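Local coordinates for class B carbapenemase GOB-18 (Elizabethkingia meningoseptica, PDB 5K0W), which belongs to the subclass B3 metallo-beta-lactamases and probably uses bound zinc to hydrolyse beta-lactam antibiotics, carbapenems among them, at residues Y35-I40 with I81-F86; D126-G131 with K146-D151; K152-Q157 with L167-H172. All blocks are in the same frame, centred on the assembly; numbering follows the deposited sequence.

Interaction 1. Residues Y35-I40 with I81-F86; sequences YEPFRI and IQKLGF
Ile81 O accepts Phe86 N at 3.1 Å and, weakly, Leu84 N, in the turn that carries Leu84 onto Pro37. Phe86 N to Ile81 O and Gly85 N to Gln82 O (2.8 Å), with Gly85 at a phi of 92°, make a Schellman motif after the last turn of the helix. The Pro37 ring sits against the two residues before the glycine: CB faces Leu84, CD faces Lys83, and CG lies near both. Pro37 CB meets the branch point of Leu84, with CB to CG at 3.7 Å, and also CD1, while Leu84 CD2 reaches over the backbone carbonyl of Pro37. Pro37 CD lies 3.7 Å from Lys83 CD. With CG anti to the backbone N (chi1 -163°), the lysine chain runs extended across the proline at about a right angle and bends only at its last torsion. Beyond the ring, Lys83 CE meets Glu36 OE1 at 3.3 Å. The contact joins the C-terminal turn of the helix to the run leading into edge strand 38-41 of the seven-stranded sheet of this metallo-beta-lactamase fold. Tyr45 and Val47 also touch Leu84, and Glu36 N is held by Glu253 OE1. Since Glu36 OE1 and Lys83 NZ stay 4.4 Å apart, beyond a salt bridge, their charges probably add mild attraction to a contact made mainly by hydrocarbon.

Interaction 2. Residues D126-G131 with K146-D151; sequences DVLRTG and KPVTPD
Val148 holds CG1 between its backbone N and carbonyl carbon (chi1 63°), which lays this methyl beside Leu128, CG1 to CD2 3.5 Å; the two side chains run alongside each other in the same direction. Arg129 turns at chi3 (92°) and brings its guanidinium over Thr149. There one face of the flat group is covered: Thr149 CG2 lies 3.6 Å from both NH1 and NH2 of Arg129, and Thr149 OG1 sits above the centre of the guanidinium. The backbones join as well, Val148 N giving Leu128 O a fairly straight bond of 2.8 Å (158° at the hydrogen) from above the carbonyl plane. Gly131 N adds a weak bond to the same oxygen. Pro147 packs against the end of the helix, its CB 3.3 Å from Arg129 O and 3.5 Å from Gly131 N, where the chain turns through the positive phi of Gly131. Helix 125-129 and this loop lie in the beta-alpha-beta crossover from strand 117-121 to the parallel strand 152-154. Inward, the side chain of Leu128, which meets Leu107 and Val120, lies about 9 Å from that of the zinc ligand His103. The contact thus combines a buried aliphatic pair, a carbonyl from the last turn of the helix satisfied by the returning loop, and an exposed arginine whose guanidinium face lies against a threonine.

Interaction 3. Residues K152-Q157 with L167-H172; sequences KTLKDQ and LTLLHH
His171 N donates to Asp156 OD1 at 2.7 Å (159° at the hydrogen), meeting the oxygen on its anti side and 27° out of the carboxylate plane. With CG anti to the backbone N (chi1 -167°), the carboxylate extends to the main chain of strand 165-171. The aspartate bonds the main chain of His171 and not its ring, whose ND1 is taken by Asp121 OD2. One residue on, Gln157 N binds Leu169 O at 2.9 Å, nearly along the C=O axis. Both backbone donors, His171 N and Gln157 N, are used where the chain passes from one sheet to the other of the metallo-beta-lactamase sandwich: strand 152-154 is an edge strand of the seven-stranded sheet, and strands 159-162 and 165-171 form an antiparallel hairpin in the five-stranded one. Outside the polar pair, Asp156 CB packs on His171 CB at 3.7 Å. The amide of Gln157, folded back by a bend at chi2, spans two strand residues, with OE1 3.3 Å from Leu170 CD2 and NE2 3.8 Å from the CG2 methyl of Thr168; the hydroxyl of Thr168 is bonded to Lys159 NZ. On the buried side Leu169 CD1 lies 3.8 Å from both CB and CD1 of Leu154.

Interactions 1 and 3 both reach the seven-stranded sheet, at its opposite edge strands, 38-41 and 152-154, with centres about 27 Å apart. Interaction 2 adjoins interaction 3 in sequence, since residues 146-151 run straight into 152-157, although their centres are about 17 Å apart. In each a buried part (Pro37; Leu128 with Val148; Leu154 with Leu169) is joined by exposed groups (Lys83; Arg129 and Thr149; Gln157). Interaction 1, farthest from the middle of the chain, relies on aliphatic packing with a pair of opposite charges toward the surface. Interaction 2 adds one backbone bond between helix and loop, and interaction 3, closest to the chain centre, has two bonds, one to a carboxylate.

Interaction 1. Residues Y35-I40 with I81-F86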
loop_
_atom_site.group_PDB
_atom_site.type_symbol
_atom_site.label_atom_id
_atom_site.label_comp_id
_atom_site.label_asym_id
_atom_site.label_seq_id
_atom_site.Cartn_x
_atom_site.Cartn_y
_atom_site.Cartn_z
ATOM N N TYR A 35 2.776 7.516 14.855
ATOM C CA TYR A 35 4.093 7.839 14.334
ATOM C C TYR A 35 4.032 9.244 13.761
ATOM O O TYR A 35 3.095 9.580 13.032
ATOM C CB TYR A 35 4.545 6.829 13.268
ATOM C CG TYR A 35 5.997 6.982 12.870
ATOM C CD1 TYR A 35 7.011 6.393 13.616
ATOM C CD2 TYR A 35 6.357 7.704 11.744
ATOM C CE1 TYR A 35 8.350 6.543 13.270
ATOM C CE2 TYR A 35 7.692 7.860 11.385
ATOM C CZ TYR A 35 8.686 7.274 12.151
ATOM O OH TYR A 35 10.009 7.402 11.813
ATOM N N GLU A 36 5.021 10.058 14.107
ATOM C CA GLU A 36 5.165 11.446 13.688
ATOM C C GLU A 36 5.366 11.561 12.167
ATOM O O GLU A 36 6.332 10.998 11.643
ATOM C CB GLU A 36 6.354 12.058 14.442
ATOM C CG GLU A 36 6.149 13.501 14.843
ATOM C CD GLU A 36 7.008 14.455 14.043
ATOM O OE1 GLU A 36 6.437 15.317 13.336
ATOM O OE2 GLU A 36 8.253 14.322 14.096
ATOM N N PRO A 37 4.485 12.284 11.430
ATOM C CA PRO A 37 4.675 12.391 9.972
ATOM C C PRO A 37 5.970 13.094 9.549
ATOM O O PRO A 37 6.478 13.944 10.281
ATOM C CB PRO A 37 3.429 13.159 9.514
ATOM C CG PRO A 37 3.028 13.960 10.701
ATOM C CD PRO A 37 3.283 13.033 11.857
ATOM N N PHE A 38 6.518 12.710 8.375
ATOM C CA PHE A 38 7.743 13.285 7.821
ATOM C C PHE A 38 7.735 13.352 6.291
ATOM O O PHE A 38 6.938 12.683 5.638
ATOM C CB PHE A 38 9.000 12.552 8.361
ATOM C CG PHE A 38 9.302 11.188 7.787
ATOM C CD1 PHE A 38 8.634 10.056 8.248
ATOM C CD2 PHE A 38 10.275 11.026 6.806
ATOM C CE1 PHE A 38 8.929 8.785 7.724
ATOM C CE2 PHE A 38 10.550 9.759 6.267
ATOM C CZ PHE A 38 9.863 8.650 6.719
ATOM N N ARG A 39 8.644 14.149 5.727
ATOM C CA ARG A 39 8.823 14.302 4.289
ATOM C C ARG A 39 9.790 13.224 3.808
ATOM O O ARG A 39 10.925 13.159 4.299
ATOM C CB ARG A 39 9.372 15.695 3.982
ATOM C CG ARG A 39 9.365 16.053 2.502
ATOM C CD ARG A 39 9.739 17.506 2.359
ATOM N NE ARG A 39 9.998 17.877 0.974
ATOM C CZ ARG A 39 10.903 18.774 0.601
ATOM N NH1 ARG A 39 11.657 19.390 1.510
ATOM N NH2 ARG A 39 11.076 19.051 -0.682
ATOM N N ILE A 40 9.347 12.364 2.877
ATOM C CA ILE A 40 10.214 11.307 2.349
ATOM C C ILE A 40 11.173 11.921 1.320
ATOM O O ILE A 40 12.382 12.005 1.573
ATOM C CB ILE A 40 9.416 10.074 1.820
ATOM C CG1 ILE A 40 8.625 9.434 2.957
ATOM C CG2 ILE A 40 10.341 9.035 1.146
ATOM C CD1 ILE A 40 7.375 8.724 2.523
ATOM N N ILE A 81 -1.738 14.419 8.680
ATOM C CA ILE A 81 -1.896 15.305 7.522
ATOM C C ILE A 81 -1.889 16.768 7.983
ATOM O O ILE A 81 -1.124 17.558 7.429
ATOM C CB ILE A 81 -3.105 14.926 6.626
ATOM C CG1 ILE A 81 -2.853 13.545 5.945
ATOM C CG2 ILE A 81 -3.375 16.029 5.578
ATOM C CD1 ILE A 81 -4.043 12.882 5.230
ATOM N N GLN A 82 -2.676 17.093 9.051
ATOM C CA GLN A 82 -2.752 18.419 9.665
ATOM C C GLN A 82 -1.370 18.878 10.186
ATOM O O GLN A 82 -0.947 19.984 9.866
ATOM C CB GLN A 82 -3.795 18.425 10.793
ATOM C CG GLN A 82 -4.338 19.822 11.123
ATOM C CD GLN A 82 -5.622 19.792 11.935
ATOM O OE1 GLN A 82 -5.623 19.979 13.158
ATOM N NE2 GLN A 82 -6.756 19.618 11.274
ATOM N N LYS A 83 -0.652 18.005 10.932
ATOM C CA LYS A 83 0.682 18.249 11.495
ATOM C C LYS A 83 1.705 18.753 10.458
ATOM O O LYS A 83 2.530 19.611 10.780
ATOM C CB LYS A 83 1.195 16.975 12.187
ATOM C CG LYS A 83 2.351 17.202 13.141
ATOM C CD LYS A 83 2.593 15.968 13.978
ATOM C CE LYS A 83 3.702 16.127 14.998
ATOM N NZ LYS A 83 3.453 17.215 15.997
ATOM N N LEU A 84 1.643 18.237 9.224
ATOM C CA LEU A 84 2.561 18.666 8.168
ATOM C C LEU A 84 2.152 20.007 7.518
ATOM O O LEU A 84 2.899 20.547 6.696
ATOM C CB LEU A 84 2.695 17.571 7.092
ATOM C CG LEU A 84 3.331 16.238 7.484
ATOM C CD1 LEU A 84 3.038 15.216 6.443
ATOM C CD2 LEU A 84 4.844 16.357 7.646
ATOM N N GLY A 85 0.972 20.507 7.881
ATOM C CA GLY A 85 0.417 21.742 7.352
ATOM C C GLY A 85 -0.470 21.538 6.142
ATOM O O GLY A 85 -0.695 22.488 5.386
ATOM N N PHE A 86 -0.980 20.303 5.935
ATOM C CA PHE A 86 -1.857 20.000 4.794
ATOM C C PHE A 86 -3.293 19.702 5.201
ATOM O O PHE A 86 -3.555 19.352 6.355
ATOM C CB PHE A 86 -1.294 18.883 3.913
ATOM C CG PHE A 86 0.135 19.086 3.474
ATOM C CD1 PHE A 86 0.459 20.051 2.526
ATOM C CD2 PHE A 86 1.154 18.288 3.977
ATOM C CE1 PHE A 86 1.783 20.242 2.127
ATOM C CE2 PHE A 86 2.471 18.457 3.555
ATOM C CZ PHE A 86 2.778 19.440 2.640
#

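Interaction 2. Residues D126-G131 with K146-D151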
loop_
_atom_site.group_PDB
_atom_site.type_symbol
_atom_site.label_atom_id
_atom_site.label_comp_id
_atom_site.label_asym_id
_atom_site.label_seq_id
_atom_site.Cartn_x
_atom_site.Cartn_y
_atom_site.Cartn_z
ATOM N N ASP A 126 -13.951 -6.942 -6.194
ATOM C CA ASP A 126 -14.890 -7.728 -5.391
ATOM C C ASP A 126 -14.550 -7.741 -3.912
ATOM O O ASP A 126 -15.450 -7.537 -3.100
ATOM C CB ASP A 126 -15.131 -9.133 -5.974
ATOM C CG ASP A 126 -16.037 -9.139 -7.212
ATOM O OD1 ASP A 126 -16.939 -8.257 -7.301
ATOM O OD2 ASP A 126 -15.842 -10.014 -8.096
ATOM N N VAL A 127 -13.251 -7.869 -3.554
ATOM C CA VAL A 127 -12.801 -7.814 -2.153
ATOM C C VAL A 127 -13.226 -6.473 -1.493
ATOM O O VAL A 127 -13.679 -6.457 -0.339
ATOM C CB VAL A 127 -11.274 -8.105 -2.035
ATOM C CG1 VAL A 127 -10.770 -7.928 -0.600
ATOM C CG2 VAL A 127 -10.948 -9.503 -2.541
ATOM N N LEU A 128 -13.122 -5.374 -2.250
ATOM C CA LEU A 128 -13.459 -4.046 -1.752
ATOM C C LEU A 128 -14.948 -3.788 -1.595
ATOM O O LEU A 128 -15.365 -3.186 -0.604
ATOM C CB LEU A 128 -12.761 -2.959 -2.568
ATOM C CG LEU A 128 -11.269 -2.847 -2.255
ATOM C CD1 LEU A 128 -10.479 -2.554 -3.477
ATOM C CD2 LEU A 128 -11.009 -1.835 -1.160
ATOM N N ARG A 129 -15.749 -4.284 -2.543
ATOM C CA ARG A 129 -17.201 -4.135 -2.538
ATOM C C ARG A 129 -17.860 -5.005 -1.455
ATOM O O ARG A 129 -18.944 -4.655 -0.980
ATOM C CB ARG A 129 -17.772 -4.456 -3.928
ATOM C CG ARG A 129 -17.323 -3.484 -5.008
ATOM C CD ARG A 129 -17.879 -3.869 -6.362
ATOM N NE ARG A 129 -19.156 -3.204 -6.624
ATOM C CZ ARG A 129 -19.307 -2.148 -7.419
ATOM N NH1 ARG A 129 -18.260 -1.633 -8.058
ATOM N NH2 ARG A 129 -20.506 -1.608 -7.593
ATOM N N THR A 130 -17.207 -6.130 -1.077
ATOM C CA THR A 130 -17.684 -7.079 -0.070
ATOM C C THR A 130 -17.008 -6.905 1.292
ATOM O O THR A 130 -17.229 -7.726 2.186
ATOM C CB THR A 130 -17.531 -8.529 -0.532
ATOM O OG1 THR A 130 -16.159 -8.926 -0.472
ATOM C CG2 THR A 130 -18.171 -8.806 -1.883
ATOM N N GLY A 131 -16.186 -5.863 1.431
ATOM C CA GLY A 131 -15.470 -5.557 2.663
ATOM C C GLY A 131 -14.630 -6.702 3.206
ATOM O O GLY A 131 -14.505 -6.861 4.423
ATOM N N LYS A 146 -14.962 -1.690 6.293
ATOM C CA LYS A 146 -16.146 -1.070 5.680
ATOM C C LYS A 146 -16.033 -1.178 4.174
ATOM O O LYS A 146 -15.101 -0.608 3.603
ATOM C CB LYS A 146 -16.256 0.420 6.051
ATOM C CG LYS A 146 -16.857 0.751 7.405
ATOM C CD LYS A 146 -16.598 2.245 7.686
ATOM C CE LYS A 146 -17.430 2.830 8.793
ATOM N NZ LYS A 146 -17.642 4.288 8.589
ATOM N N PRO A 147 -16.943 -1.914 3.503
ATOM C CA PRO A 147 -16.858 -2.023 2.038
ATOM C C PRO A 147 -16.865 -0.668 1.326
ATOM O O PRO A 147 -17.481 0.277 1.808
ATOM C CB PRO A 147 -18.078 -2.879 1.679
ATOM C CG PRO A 147 -18.983 -2.762 2.833
ATOM C CD PRO A 147 -18.096 -2.674 4.013
ATOM N N VAL A 148 -16.124 -0.575 0.209
ATOM C CA VAL A 148 -15.992 0.640 -0.611
ATOM C C VAL A 148 -16.175 0.306 -2.111
ATOM O O VAL A 148 -15.810 -0.792 -2.545
ATOM C CB VAL A 148 -14.693 1.455 -0.271
ATOM C CG1 VAL A 148 -13.430 0.668 -0.575
ATOM C CG2 VAL A 148 -14.657 2.806 -0.973
ATOM N N THR A 149 -16.785 1.248 -2.869
ATOM C CA THR A 149 -17.044 1.112 -4.307
ATOM C C THR A 149 -16.096 1.988 -5.146
ATOM O O THR A 149 -16.184 3.219 -5.079
ATOM C CB THR A 149 -18.527 1.275 -4.581
ATOM O OG1 THR A 149 -19.204 0.189 -3.932
ATOM C CG2 THR A 149 -18.867 1.269 -6.062
ATOM N N PRO A 150 -15.164 1.390 -5.924
ATOM C CA PRO A 150 -14.235 2.222 -6.707
ATOM C C PRO A 150 -14.920 3.002 -7.824
ATOM O O PRO A 150 -15.855 2.508 -8.455
ATOM C CB PRO A 150 -13.209 1.219 -7.249
ATOM C CG PRO A 150 -13.909 -0.079 -7.256
ATOM C CD PRO A 150 -14.872 -0.048 -6.097
ATOM N N ASP A 151 -14.466 4.241 -8.022
ATOM C CA ASP A 151 -14.941 5.166 -9.047
ATOM C C ASP A 151 -14.300 4.823 -10.392
ATOM O O ASP A 151 -14.843 5.176 -11.440
ATOM C CB ASP A 151 -14.616 6.619 -8.652
ATOM C CG ASP A 151 -15.228 7.021 -7.331
ATOM O OD1 ASP A 151 -14.609 6.740 -6.281
ATOM O OD2 ASP A 151 -16.342 7.587 -7.340
#

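Interaction 3. Residues K152-Q157 with L167-H172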
loop_
_atom_site.group_PDB
_atom_site.type_symbol
_atom_site.label_atom_id
_atom_site.label_comp_id
_atom_site.label_asym_id
_atom_site.label_seq_id
_atom_site.Cartn_x
_atom_site.Cartn_y
_atom_site.Cartn_z
ATOM N N LYS A 152 -13.135 4.154 -10.359
ATOM C CA LYS A 152 -12.402 3.724 -11.548
ATOM C C LYS A 152 -11.637 2.458 -11.239
ATOM O O LYS A 152 -11.284 2.216 -10.084
ATOM C CB LYS A 152 -11.410 4.818 -11.987
ATOM C CG LYS A 152 -11.680 5.437 -13.352
ATOM C CD LYS A 152 -10.638 6.510 -13.709
ATOM C CE LYS A 152 -9.387 5.952 -14.355
ATOM N NZ LYS A 152 -8.639 6.991 -15.106
ATOM N N THR A 153 -11.360 1.659 -12.278
ATOM C CA THR A 153 -10.570 0.425 -12.184
ATOM C C THR A 153 -9.292 0.570 -13.005
ATOM O O THR A 153 -9.304 1.155 -14.083
ATOM C CB THR A 153 -11.379 -0.815 -12.546
ATOM O OG1 THR A 153 -11.887 -0.693 -13.884
ATOM C CG2 THR A 153 -12.507 -1.076 -11.555
ATOM N N LEU A 154 -8.179 0.087 -12.463
ATOM C CA LEU A 154 -6.899 0.215 -13.127
ATOM C C LEU A 154 -6.254 -1.125 -13.455
ATOM O O LEU A 154 -6.418 -2.117 -12.739
ATOM C CB LEU A 154 -5.943 1.112 -12.318
ATOM C CG LEU A 154 -6.417 2.543 -11.995
ATOM C CD1 LEU A 154 -5.583 3.137 -10.911
ATOM C CD2 LEU A 154 -6.386 3.437 -13.220
ATOM N N LYS A 155 -5.568 -1.142 -14.592
ATOM C CA LYS A 155 -4.836 -2.281 -15.134
ATOM C C LYS A 155 -3.362 -1.896 -15.117
ATOM O O LYS A 155 -3.037 -0.736 -14.887
ATOM C CB LYS A 155 -5.306 -2.595 -16.565
ATOM C CG LYS A 155 -6.560 -3.440 -16.621
ATOM C CD LYS A 155 -6.252 -4.923 -16.827
ATOM C CE LYS A 155 -7.496 -5.768 -16.808
ATOM N NZ LYS A 155 -8.301 -5.641 -18.059
ATOM N N ASP A 156 -2.476 -2.865 -15.339
ATOM C CA ASP A 156 -1.043 -2.628 -15.363
ATOM C C ASP A 156 -0.705 -1.510 -16.336
ATOM O O ASP A 156 -1.305 -1.422 -17.414
ATOM C CB ASP A 156 -0.289 -3.908 -15.736
ATOM C CG ASP A 156 1.205 -3.828 -15.483
ATOM O OD1 ASP A 156 1.598 -3.413 -14.370
ATOM O OD2 ASP A 156 1.982 -4.214 -16.389
ATOM N N GLN A 157 0.224 -0.622 -15.908
ATOM C CA GLN A 157 0.779 0.515 -16.652
ATOM C C GLN A 157 -0.145 1.700 -16.808
ATOM O O GLN A 157 0.214 2.645 -17.517
ATOM C CB GLN A 157 1.369 0.082 -18.016
ATOM C CG GLN A 157 2.482 -0.946 -17.942
ATOM C CD GLN A 157 3.628 -0.474 -17.084
ATOM O OE1 GLN A 157 3.951 -1.097 -16.071
ATOM N NE2 GLN A 157 4.236 0.663 -17.442
ATOM N N LEU A 167 1.470 9.074 -11.701
ATOM C CA LEU A 167 1.753 7.794 -11.077
ATOM C C LEU A 167 1.420 6.683 -12.048
ATOM O O LEU A 167 0.419 6.761 -12.765
ATOM C CB LEU A 167 0.905 7.628 -9.809
ATOM C CG LEU A 167 1.603 7.877 -8.488
ATOM C CD1 LEU A 167 1.755 9.338 -8.232
ATOM C CD2 LEU A 167 0.797 7.323 -7.366
ATOM N N THR A 168 2.245 5.641 -12.069
ATOM C CA THR A 168 2.008 4.483 -12.920
ATOM C C THR A 168 1.730 3.319 -12.000
ATOM O O THR A 168 2.512 3.070 -11.072
ATOM C CB THR A 168 3.208 4.212 -13.865
ATOM O OG1 THR A 168 3.427 5.350 -14.682
ATOM C CG2 THR A 168 2.991 3.008 -14.767
ATOM N N LEU A 169 0.620 2.609 -12.248
ATOM C CA LEU A 169 0.270 1.429 -11.472
ATOM C C LEU A 169 1.054 0.251 -12.033
ATOM O O LEU A 169 1.019 -0.000 -13.235
ATOM C CB LEU A 169 -1.240 1.146 -11.547
ATOM C CG LEU A 169 -1.761 0.060 -10.590
ATOM C CD1 LEU A 169 -3.037 0.508 -9.889
ATOM C CD2 LEU A 169 -1.948 -1.261 -11.309
ATOM N N LEU A 170 1.744 -0.479 -11.161
ATOM C CA LEU A 170 2.481 -1.675 -11.547
ATOM C C LEU A 170 1.757 -2.858 -10.897
ATOM O O LEU A 170 1.788 -2.999 -9.672
ATOM C CB LEU A 170 3.958 -1.610 -11.094
ATOM C CG LEU A 170 4.775 -0.368 -11.503
ATOM C CD1 LEU A 170 6.086 -0.309 -10.764
ATOM C CD2 LEU A 170 5.009 -0.313 -13.000
ATOM N N HIS A 171 1.071 -3.678 -11.710
ATOM C CA HIS A 171 0.349 -4.850 -11.241
ATOM C C HIS A 171 1.340 -5.881 -10.686
ATOM O O HIS A 171 2.173 -6.416 -11.432
ATOM C CB HIS A 171 -0.487 -5.426 -12.388
ATOM C CG HIS A 171 -1.409 -6.548 -12.002
ATOM N ND1 HIS A 171 -2.404 -6.382 -11.044
ATOM C CD2 HIS A 171 -1.499 -7.803 -12.498
ATOM C CE1 HIS A 171 -3.027 -7.546 -10.965
ATOM N NE2 HIS A 171 -2.518 -8.429 -11.815
ATOM N N HIS A 172 1.293 -6.095 -9.353
ATOM C CA HIS A 172 2.152 -7.033 -8.626
ATOM C C HIS A 172 1.284 -8.015 -7.810
ATOM O O HIS A 172 1.232 -7.896 -6.576
ATOM C CB HIS A 172 3.145 -6.258 -7.745
ATOM C CG HIS A 172 4.178 -5.487 -8.527
ATOM N ND1 HIS A 172 4.778 -4.359 -8.006
ATOM C CD2 HIS A 172 4.676 -5.704 -9.769
ATOM C CE1 HIS A 172 5.601 -3.917 -8.944
ATOM N NE2 HIS A 172 5.581 -4.699 -10.015
#